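Local coordinates for protein putative deoxyribonuclease yjjV (Escherichia coli, PDB 1ZZM) that probably hydrolyses ester bonds as a TatD-type metal-dependent hydrolase, binding two divalent metal cations per subunit, at residues His11-Pro16 with Phe46-Ala51; Lys91-Gly96 with Thr254-Pro259; Met211-Phe216 with Pro223-Arg228. All coordinates share one frame; numbering follows the deposited sequence.

Interaction 1. Residues His11-Pro16 with Phe46-Ala51; sequences HFDFPP and FARVLA. With ZN (zinc ion), chain B.
A chi1 of 75° places CG of Arg-48 between its backbone N and carbonyl carbon, and the side chain, extended from CG to NE, then carries the guanidinium from helix 46-55 across to Asp-13, whose own CG takes the same first-torsion setting. In the TIM-barrel-type fold of this TatD homologue, the contact joins the loop after strand 5-7 to the helix that follows strand 33-39. His-11 to Phe-14 form a type I beta turn, which presents Asp-13 and Phe-14 together to the arginine. The salt bridge is one-sided: NE of Arg-48 donates to Asp-13 OD2 at 2.8 Å with an N-H...O angle of 150°, meeting the oxygen on its anti side, while NH2 adds a weak bond to the same OD2 at 3.2 Å. The carboxylate and guanidinium planes stand 81° apart, and both donors converge on OD2 instead of pairing with the two oxygens side by side. NH2 also lies over the centre of the Phe-14 ring, 3.4 Å above its plane; with the two planes nearly perpendicular, this cation-pi contact brings an edge of the guanidinium to the ring face. Meanwhile Asp-13 O sits over a guanidinium face, and Val-49 CG2 packs against OD2 at 3.5 Å. A leucine in place of this arginine would probably leave the Asp-13 carboxylate without its charged mate and the Phe-14 ring freer to turn. Phe-14 also lines the pocket that holds a bound polyether. At the start of the turn, His-11 joins His-9, Glu-97 and Asp-207 in a zinc site, its NE2 binding the metal at 2.0 Å.

Interaction 2. Residues Lys91-Gly96 with Thr254-Pro259; sequences KVVAVG and TLFNVP
Apolar packing between Val-93 and Phe-256, centred where their CA atoms come within 5.7 Å, carries most of this buried contact. The two branches of Val-93 divide the work: a chi1 of -60° sets CG1 anti to the carbonyl carbon, where it meets Val-258 CG2 at 3.9 Å, and leaves CG2 between the backbone N and the carbonyl carbon, 3.8 Å from Phe-256 CD1 and oblique to the ring. Ala-94, at the corner between strands 92-93 and 95-101, puts its CB at the ring edge, near the ring plane and 3.9 Å from Phe-256 CE1. Within its own segment, Phe-256 has Leu-255 CD2 over one ring face, and the Phe-256 side chain also touches Leu-203, Pro-129 and Ile-131, so the end of helix 241-256 is packed against the barrel of the TIM-type fold.

The polar part is mediated by water. A single water donates to Val-93 O at 2.6 Å and to Phe-256 O at 3.0 Å, linking the strand to the last helical residue. Just beyond, Asn-257 leaves helical geometry with positive phi, and the chain turns to bring Val-258 back to Val-93.

No direct hydrogen bond spans the segments. With three apolar side-chain contacts and one water using both hydrogens to bridge two neighbouring carbonyl oxygens, the chemistry implies a mainly hydrophobic joint whose polar link is indirect.

Interaction 3. Residues Met211-Phe216 with Pro223-Arg228; sequences MPLNGF and PEQAAR
Gln-225 NE2 is gripped by two groups: it donates to a water at 2.8 Å and sits over the centre of the Phe-216 ring, 3.3 Å above the plane. Ring and amide planes are 76° apart, so the amide does not stack flat but brings its nitrogen down on the face. The same water accepts from Leu-213 N at 3.0 Å, giving the two segments a bridged polar link. At the other end of the amide, OE1 accepts from Arg-228 NE at 2.8 Å in a nearly straight bond (161°), lying close to the guanidinium plane. A bend at chi3 (-70°) of Arg-228 turns the guanidinium so that one of its faces receives Phe-216 CZ, 3.3 Å above the guanidinium plane. Leu-213 packs alongside, its CD2 3.7 Å from Arg-228 CD. A type II turn from Leu-213 to Phe-216 brings both side chains to the same helix start, fastening the loop after barrel strand 202-204 to the beginning of helix 226-236. The chemistry implies that the bond from Arg-228 NE fixes which end of the Gln-225 amide is oxygen; a flip would probably bring two donors together there and put the oxygen over the ring.

Interaction 1 comes first in the chain: 11-16 and 46-51 close a loop holding helix 21-30 and strand 33-39, tying the loop after strand 5-7 to helix 46-55. Interaction 2 opens later, at 91-96, and closes only at the C terminus, joining strands 92-93 and 95-101 to the end of helix 241-256. Interaction 3 falls wholly within that span, closing a short loop of six residues between 211-216 and 223-228 and tying the loop after strand 202-204 to helix 226-236; no two of the contacts cross. The first two touch through Leu-50 CD2 and Val-92 CG2, 3.4 Å apart, whereas interactions 2 and 3 remain about 13 Å apart at their nearest atoms.

Interaction 1. Residues His11-Pro16 with Phe46-Ala51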
loop_
_atom_site.group_PDB
_atom_site.type_symbol
_atom_site.label_atom_id
_atom_site.label_comp_id
_atom_site.label_asym_id
_atom_site.label_seq_id
_atom_site.Cartn_x
_atom_site.Cartn_y
_atom_site.Cartn_z
ATOM N N HIS A 11 4.312 -6.263 3.704
ATOM C CA HIS A 11 4.756 -7.438 2.956
ATOM C C HIS A 11 4.975 -8.552 3.973
ATOM O O HIS A 11 6.100 -8.992 4.239
ATOM C CB HIS A 11 6.041 -7.097 2.203
ATOM C CG HIS A 11 5.816 -6.127 1.082
ATOM N ND1 HIS A 11 5.271 -6.509 -0.120
ATOM C CD2 HIS A 11 5.946 -4.780 1.023
ATOM C CE1 HIS A 11 5.060 -5.447 -0.873
ATOM N NE2 HIS A 11 5.456 -4.382 -0.199
ATOM N N PHE A 12 3.865 -9.003 4.523
ATOM C CA PHE A 12 3.857 -10.009 5.583
ATOM C C PHE A 12 4.280 -11.423 5.188
ATOM O O PHE A 12 4.389 -12.291 6.060
ATOM C CB PHE A 12 2.456 -10.043 6.167
ATOM C CG PHE A 12 2.387 -10.556 7.579
ATOM C CD1 PHE A 12 2.808 -9.766 8.633
ATOM C CD2 PHE A 12 1.860 -11.825 7.848
ATOM C CE1 PHE A 12 2.714 -10.222 9.960
ATOM C CE2 PHE A 12 1.759 -12.301 9.171
ATOM C CZ PHE A 12 2.186 -11.505 10.222
ATOM N N ASP A 13 4.501 -11.668 3.897
ATOM C CA ASP A 13 4.929 -12.985 3.430
ATOM C C ASP A 13 6.457 -13.065 3.338
ATOM O O ASP A 13 7.012 -14.095 2.960
ATOM C CB ASP A 13 4.307 -13.325 2.063
ATOM C CG ASP A 13 4.564 -12.262 1.006
ATOM O OD1 ASP A 13 4.454 -11.057 1.306
ATOM O OD2 ASP A 13 4.854 -12.662 -0.137
ATOM N N PHE A 14 7.123 -11.968 3.662
ATOM C CA PHE A 14 8.589 -11.940 3.663
ATOM C C PHE A 14 9.128 -11.984 5.096
ATOM O O PHE A 14 8.384 -11.788 6.063
ATOM C CB PHE A 14 9.101 -10.641 3.045
ATOM C CG PHE A 14 9.010 -10.585 1.547
ATOM C CD1 PHE A 14 7.788 -10.332 0.906
ATOM C CD2 PHE A 14 10.149 -10.795 0.768
ATOM C CE1 PHE A 14 7.707 -10.299 -0.511
ATOM C CE2 PHE A 14 10.079 -10.761 -0.630
ATOM C CZ PHE A 14 8.860 -10.516 -1.278
ATOM N N PRO A 15 10.457 -12.183 5.246
ATOM C CA PRO A 15 11.104 -12.219 6.568
ATOM C C PRO A 15 11.008 -10.796 7.129
ATOM O O PRO A 15 11.091 -9.825 6.375
ATOM C CB PRO A 15 12.574 -12.566 6.242
ATOM C CG PRO A 15 12.507 -13.255 4.893
ATOM C CD PRO A 15 11.428 -12.455 4.164
ATOM N N PRO A 16 10.952 -10.630 8.457
ATOM C CA PRO A 16 10.980 -11.608 9.548
ATOM C C PRO A 16 9.638 -12.245 9.910
ATOM O O PRO A 16 9.571 -13.038 10.857
ATOM C CB PRO A 16 11.535 -10.781 10.705
ATOM C CG PRO A 16 10.815 -9.484 10.525
ATOM C CD PRO A 16 10.898 -9.256 8.988
ATOM N N PHE A 46 2.019 -15.457 -5.400
ATOM C CA PHE A 46 0.542 -15.401 -5.273
ATOM C C PHE A 46 -0.037 -16.446 -4.310
ATOM O O PHE A 46 -0.904 -16.146 -3.480
ATOM C CB PHE A 46 -0.160 -15.556 -6.635
ATOM C CG PHE A 46 0.038 -14.387 -7.567
ATOM C CD1 PHE A 46 0.690 -13.222 -7.136
ATOM C CD2 PHE A 46 -0.445 -14.441 -8.872
ATOM C CE1 PHE A 46 0.852 -12.135 -7.997
ATOM C CE2 PHE A 46 -0.286 -13.349 -9.749
ATOM C CZ PHE A 46 0.366 -12.197 -9.301
ATOM N N ALA A 47 0.442 -17.678 -4.414
ATOM C CA ALA A 47 -0.050 -18.732 -3.550
ATOM C C ALA A 47 0.157 -18.445 -2.076
ATOM O O ALA A 47 -0.756 -18.617 -1.297
ATOM C CB ALA A 47 0.614 -20.073 -3.911
ATOM N N ARG A 48 1.357 -18.028 -1.685
ATOM C CA ARG A 48 1.608 -17.765 -0.280
ATOM C C ARG A 48 0.839 -16.541 0.280
ATOM O O ARG A 48 0.486 -16.506 1.465
ATOM C CB ARG A 48 3.110 -17.635 -0.054
ATOM C CG ARG A 48 3.758 -16.337 -0.519
ATOM C CD ARG A 48 5.296 -16.478 -0.361
ATOM N NE ARG A 48 5.975 -15.189 -0.487
ATOM C CZ ARG A 48 7.290 -15.034 -0.411
ATOM N NH1 ARG A 48 8.081 -16.090 -0.223
ATOM N NH2 ARG A 48 7.816 -13.821 -0.454
ATOM N N VAL A 49 0.582 -15.543 -0.569
ATOM C CA VAL A 49 -0.158 -14.372 -0.133
ATOM C C VAL A 49 -1.633 -14.774 0.001
ATOM O O VAL A 49 -2.293 -14.413 0.977
ATOM C CB VAL A 49 0.032 -13.191 -1.135
ATOM C CG1 VAL A 49 -0.953 -11.994 -0.834
ATOM C CG2 VAL A 49 1.462 -12.697 -1.008
ATOM N N LEU A 50 -2.132 -15.559 -0.950
ATOM C CA LEU A 50 -3.524 -16.005 -0.869
ATOM C C LEU A 50 -3.692 -16.892 0.361
ATOM O O LEU A 50 -4.707 -16.807 1.046
ATOM C CB LEU A 50 -3.941 -16.787 -2.121
ATOM C CG LEU A 50 -4.161 -15.980 -3.419
ATOM C CD1 LEU A 50 -4.856 -16.871 -4.444
ATOM C CD2 LEU A 50 -5.054 -14.771 -3.168
ATOM N N ALA A 51 -2.708 -17.750 0.637
ATOM C CA ALA A 51 -2.800 -18.637 1.810
ATOM C C ALA A 51 -2.849 -17.808 3.090
ATOM O O ALA A 51 -3.604 -18.138 3.993
ATOM C CB ALA A 51 -1.614 -19.605 1.870
HETATM ZN ZN ZN B . 5.256 -2.510 -0.881
HETATM O O HOH W 1 6.848 -1.678 -1.813
#

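Interaction 2. Residues Lys91-Gly96 with Thr254-Pro259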
loop_
_atom_site.group_PDB
_atom_site.type_symbol
_atom_site.label_atom_id
_atom_site.label_comp_id
_atom_site.label_asym_id
_atom_site.label_seq_id
_atom_site.Cartn_x
_atom_site.Cartn_y
_atom_site.Cartn_z
ATOM N N LYS A 91 -10.927 -12.404 0.054
ATOM C CA LYS A 91 -10.257 -11.518 0.987
ATOM C C LYS A 91 -9.198 -10.813 0.155
ATOM O O LYS A 91 -8.328 -10.120 0.680
ATOM C CB LYS A 91 -9.664 -12.275 2.172
ATOM C CG LYS A 91 -10.774 -12.594 3.188
ATOM C CD LYS A 91 -10.259 -13.319 4.401
ATOM C CE LYS A 91 -9.682 -12.342 5.405
ATOM N NZ LYS A 91 -8.769 -13.129 6.296
ATOM N N VAL A 92 -9.283 -11.002 -1.162
ATOM C CA VAL A 92 -8.380 -10.289 -2.070
ATOM C C VAL A 92 -9.144 -8.991 -2.281
ATOM O O VAL A 92 -10.278 -8.997 -2.780
ATOM C CB VAL A 92 -8.195 -11.024 -3.408
ATOM C CG1 VAL A 92 -7.787 -10.054 -4.495
ATOM C CG2 VAL A 92 -7.118 -12.080 -3.254
ATOM N N VAL A 93 -8.537 -7.874 -1.926
ATOM C CA VAL A 93 -9.269 -6.629 -2.019
ATOM C C VAL A 93 -8.777 -5.619 -3.014
ATOM O O VAL A 93 -9.375 -4.541 -3.123
ATOM C CB VAL A 93 -9.316 -5.913 -0.650
ATOM C CG1 VAL A 93 -10.003 -6.801 0.358
ATOM C CG2 VAL A 93 -7.901 -5.563 -0.173
ATOM N N ALA A 94 -7.700 -5.938 -3.733
ATOM C CA ALA A 94 -7.143 -4.981 -4.672
ATOM C C ALA A 94 -6.175 -5.689 -5.605
ATOM O O ALA A 94 -5.731 -6.801 -5.311
ATOM C CB ALA A 94 -6.359 -3.877 -3.899
ATOM N N VAL A 95 -5.863 -5.015 -6.706
ATOM C CA VAL A 95 -4.884 -5.479 -7.671
ATOM C C VAL A 95 -3.721 -4.712 -7.106
ATOM O O VAL A 95 -3.621 -3.470 -7.132
ATOM C CB VAL A 95 -5.190 -5.052 -9.079
ATOM C CG1 VAL A 95 -3.978 -5.325 -9.999
ATOM C CG2 VAL A 95 -6.404 -5.829 -9.560
ATOM N N GLY A 96 -2.833 -5.479 -6.543
ATOM C CA GLY A 96 -1.785 -4.812 -5.897
ATOM C C GLY A 96 -0.580 -5.564 -5.494
ATOM O O GLY A 96 -0.484 -6.795 -5.375
ATOM N N THR A 254 -13.803 2.488 2.952
ATOM C CA THR A 254 -14.378 3.034 1.727
ATOM C C THR A 254 -13.616 2.607 0.473
ATOM O O THR A 254 -14.210 2.326 -0.567
ATOM C CB THR A 254 -14.450 4.567 1.796
ATOM O OG1 THR A 254 -15.265 4.945 2.915
ATOM C CG2 THR A 254 -15.067 5.117 0.529
ATOM N N LEU A 255 -12.298 2.512 0.593
ATOM C CA LEU A 255 -11.494 2.126 -0.543
ATOM C C LEU A 255 -11.463 0.621 -0.809
ATOM O O LEU A 255 -11.650 0.207 -1.945
ATOM C CB LEU A 255 -10.054 2.629 -0.348
ATOM C CG LEU A 255 -9.146 2.351 -1.570
ATOM C CD1 LEU A 255 -9.700 3.132 -2.758
ATOM C CD2 LEU A 255 -7.681 2.780 -1.287
ATOM N N PHE A 256 -11.247 -0.176 0.242
ATOM C CA PHE A 256 -11.093 -1.643 0.150
ATOM C C PHE A 256 -12.231 -2.524 0.647
ATOM O O PHE A 256 -12.311 -3.716 0.289
ATOM C CB PHE A 256 -9.878 -2.097 0.958
ATOM C CG PHE A 256 -8.601 -1.467 0.550
ATOM C CD1 PHE A 256 -8.003 -1.806 -0.663
ATOM C CD2 PHE A 256 -7.949 -0.564 1.406
ATOM C CE1 PHE A 256 -6.788 -1.268 -1.013
ATOM C CE2 PHE A 256 -6.735 -0.025 1.059
ATOM C CZ PHE A 256 -6.145 -0.374 -0.155
ATOM N N ASN A 257 -13.070 -1.960 1.507
ATOM C CA ASN A 257 -14.171 -2.693 2.141
ATOM C C ASN A 257 -13.583 -3.633 3.217
ATOM O O ASN A 257 -14.003 -4.786 3.368
ATOM C CB ASN A 257 -14.992 -3.481 1.111
ATOM C CG ASN A 257 -16.447 -3.684 1.558
ATOM O OD1 ASN A 257 -17.062 -2.787 2.136
ATOM N ND2 ASN A 257 -17.001 -4.847 1.267
ATOM N N VAL A 258 -12.587 -3.127 3.950
ATOM C CA VAL A 258 -11.929 -3.867 5.037
ATOM C C VAL A 258 -12.314 -3.162 6.348
ATOM O O VAL A 258 -11.848 -2.048 6.610
ATOM C CB VAL A 258 -10.381 -3.843 4.876
ATOM C CG1 VAL A 258 -9.705 -4.392 6.126
ATOM C CG2 VAL A 258 -9.978 -4.664 3.658
ATOM N N PRO A 259 -13.156 -3.807 7.191
ATOM C CA PRO A 259 -13.669 -3.320 8.487
ATOM C C PRO A 259 -12.650 -3.150 9.619
ATOM O O PRO A 259 -12.617 -2.067 10.261
ATOM C CB PRO A 259 -14.717 -4.361 8.842
ATOM C CG PRO A 259 -14.053 -5.621 8.396
ATOM C CD PRO A 259 -13.499 -5.233 7.015
ATOM O OXT PRO A 259 -11.911 -4.118 9.881
HETATM O O HOH W 2 -11.931 -4.334 -2.619
#

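Interaction 3. Residues Met211-Phe216 with Pro223-Arg228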
loop_
_atom_site.group_PDB
_atom_site.type_symbol
_atom_site.label_atom_id
_atom_site.label_comp_id
_atom_site.label_asym_id
_atom_site.label_seq_id
_atom_site.Cartn_x
_atom_site.Cartn_y
_atom_site.Cartn_z
ATOM N N MET A 211 11.141 0.587 4.773
ATOM C CA MET A 211 10.797 1.909 5.311
ATOM C C MET A 211 10.806 2.004 6.858
ATOM O O MET A 211 9.829 2.421 7.481
ATOM C CB MET A 211 9.429 2.354 4.720
ATOM C CG MET A 211 9.410 2.411 3.140
ATOM S SD MET A 211 7.865 3.002 2.239
ATOM C CE MET A 211 8.119 4.791 2.245
ATOM N N PRO A 212 11.933 1.623 7.506
ATOM C CA PRO A 212 12.033 1.683 8.974
ATOM C C PRO A 212 11.781 3.099 9.480
ATOM O O PRO A 212 12.143 4.066 8.802
ATOM C CB PRO A 212 13.473 1.206 9.249
ATOM C CG PRO A 212 14.206 1.569 7.994
ATOM C CD PRO A 212 13.198 1.157 6.920
ATOM N N LEU A 213 11.146 3.248 10.636
ATOM C CA LEU A 213 10.892 4.602 11.135
ATOM C C LEU A 213 12.155 5.225 11.755
ATOM O O LEU A 213 13.115 4.516 12.122
ATOM C CB LEU A 213 9.767 4.608 12.167
ATOM C CG LEU A 213 8.313 4.571 11.680
ATOM C CD1 LEU A 213 8.014 3.292 10.840
ATOM C CD2 LEU A 213 7.420 4.648 12.879
ATOM N N ASN A 214 12.134 6.552 11.869
ATOM C CA ASN A 214 13.243 7.322 12.441
ATOM C C ASN A 214 13.559 6.823 13.849
ATOM O O ASN A 214 12.698 6.841 14.726
ATOM C CB ASN A 214 12.884 8.815 12.500
ATOM C CG ASN A 214 14.101 9.699 12.729
ATOM O OD1 ASN A 214 15.184 9.198 12.998
ATOM N ND2 ASN A 214 13.929 11.010 12.605
ATOM N N GLY A 215 14.791 6.370 14.051
ATOM C CA GLY A 215 15.184 5.878 15.364
ATOM C C GLY A 215 15.110 4.366 15.468
ATOM O O GLY A 215 15.414 3.792 16.526
ATOM N N PHE A 216 14.707 3.725 14.370
ATOM C CA PHE A 216 14.571 2.280 14.319
ATOM C C PHE A 216 15.272 1.701 13.127
ATOM O O PHE A 216 15.001 0.581 12.726
ATOM C CB PHE A 216 13.091 1.887 14.280
ATOM C CG PHE A 216 12.355 2.231 15.530
ATOM C CD1 PHE A 216 11.835 3.506 15.720
ATOM C CD2 PHE A 216 12.235 1.296 16.556
ATOM C CE1 PHE A 216 11.210 3.848 16.910
ATOM C CE2 PHE A 216 11.618 1.628 17.742
ATOM C CZ PHE A 216 11.102 2.912 17.924
ATOM N N PRO A 223 4.666 -4.281 11.281
ATOM C CA PRO A 223 3.348 -3.631 11.238
ATOM C C PRO A 223 2.893 -2.907 12.493
ATOM O O PRO A 223 2.138 -1.940 12.390
ATOM C CB PRO A 223 2.404 -4.767 10.799
ATOM C CG PRO A 223 3.115 -6.008 11.347
ATOM C CD PRO A 223 4.566 -5.730 11.028
ATOM N N GLU A 224 3.362 -3.320 13.673
ATOM C CA GLU A 224 2.945 -2.614 14.879
ATOM C C GLU A 224 3.439 -1.167 14.842
ATOM O O GLU A 224 2.932 -0.328 15.575
ATOM C CB GLU A 224 3.461 -3.311 16.167
ATOM C CG GLU A 224 4.931 -3.620 16.143
ATOM C CD GLU A 224 5.222 -4.973 15.536
ATOM O OE1 GLU A 224 4.529 -5.372 14.572
ATOM O OE2 GLU A 224 6.150 -5.655 16.015
ATOM N N GLN A 225 4.424 -0.881 13.994
ATOM C CA GLN A 225 4.954 0.468 13.898
ATOM C C GLN A 225 3.913 1.405 13.300
ATOM O O GLN A 225 4.100 2.610 13.319
ATOM C CB GLN A 225 6.259 0.490 13.076
ATOM C CG GLN A 225 7.468 -0.167 13.806
ATOM C CD GLN A 225 7.976 0.712 14.921
ATOM O OE1 GLN A 225 7.258 0.988 15.882
ATOM N NE2 GLN A 225 9.211 1.189 14.787
ATOM N N ALA A 226 2.808 0.861 12.789
ATOM C CA ALA A 226 1.767 1.727 12.257
ATOM C C ALA A 226 1.240 2.617 13.392
ATOM O O ALA A 226 0.845 3.758 13.158
ATOM C CB ALA A 226 0.618 0.905 11.659
ATOM N N ALA A 227 1.205 2.075 14.612
ATOM C CA ALA A 227 0.714 2.832 15.780
ATOM C C ALA A 227 1.601 4.039 16.037
ATOM O O ALA A 227 1.120 5.102 16.467
ATOM C CB ALA A 227 0.685 1.936 17.039
ATOM N N ARG A 228 2.895 3.868 15.770
ATOM C CA ARG A 228 3.876 4.940 15.942
ATOM C C ARG A 228 3.710 5.963 14.787
ATOM O O ARG A 228 3.766 7.191 15.003
ATOM C CB ARG A 228 5.268 4.319 15.964
ATOM C CG ARG A 228 6.360 5.142 16.623
ATOM C CD ARG A 228 7.698 4.381 16.597
ATOM N NE ARG A 228 7.718 3.223 17.493
ATOM C CZ ARG A 228 7.837 3.303 18.818
ATOM N NH1 ARG A 228 7.944 4.486 19.417
ATOM N NH2 ARG A 228 7.858 2.197 19.546
HETATM O O HOH W 3 10.410 0.857 12.226
#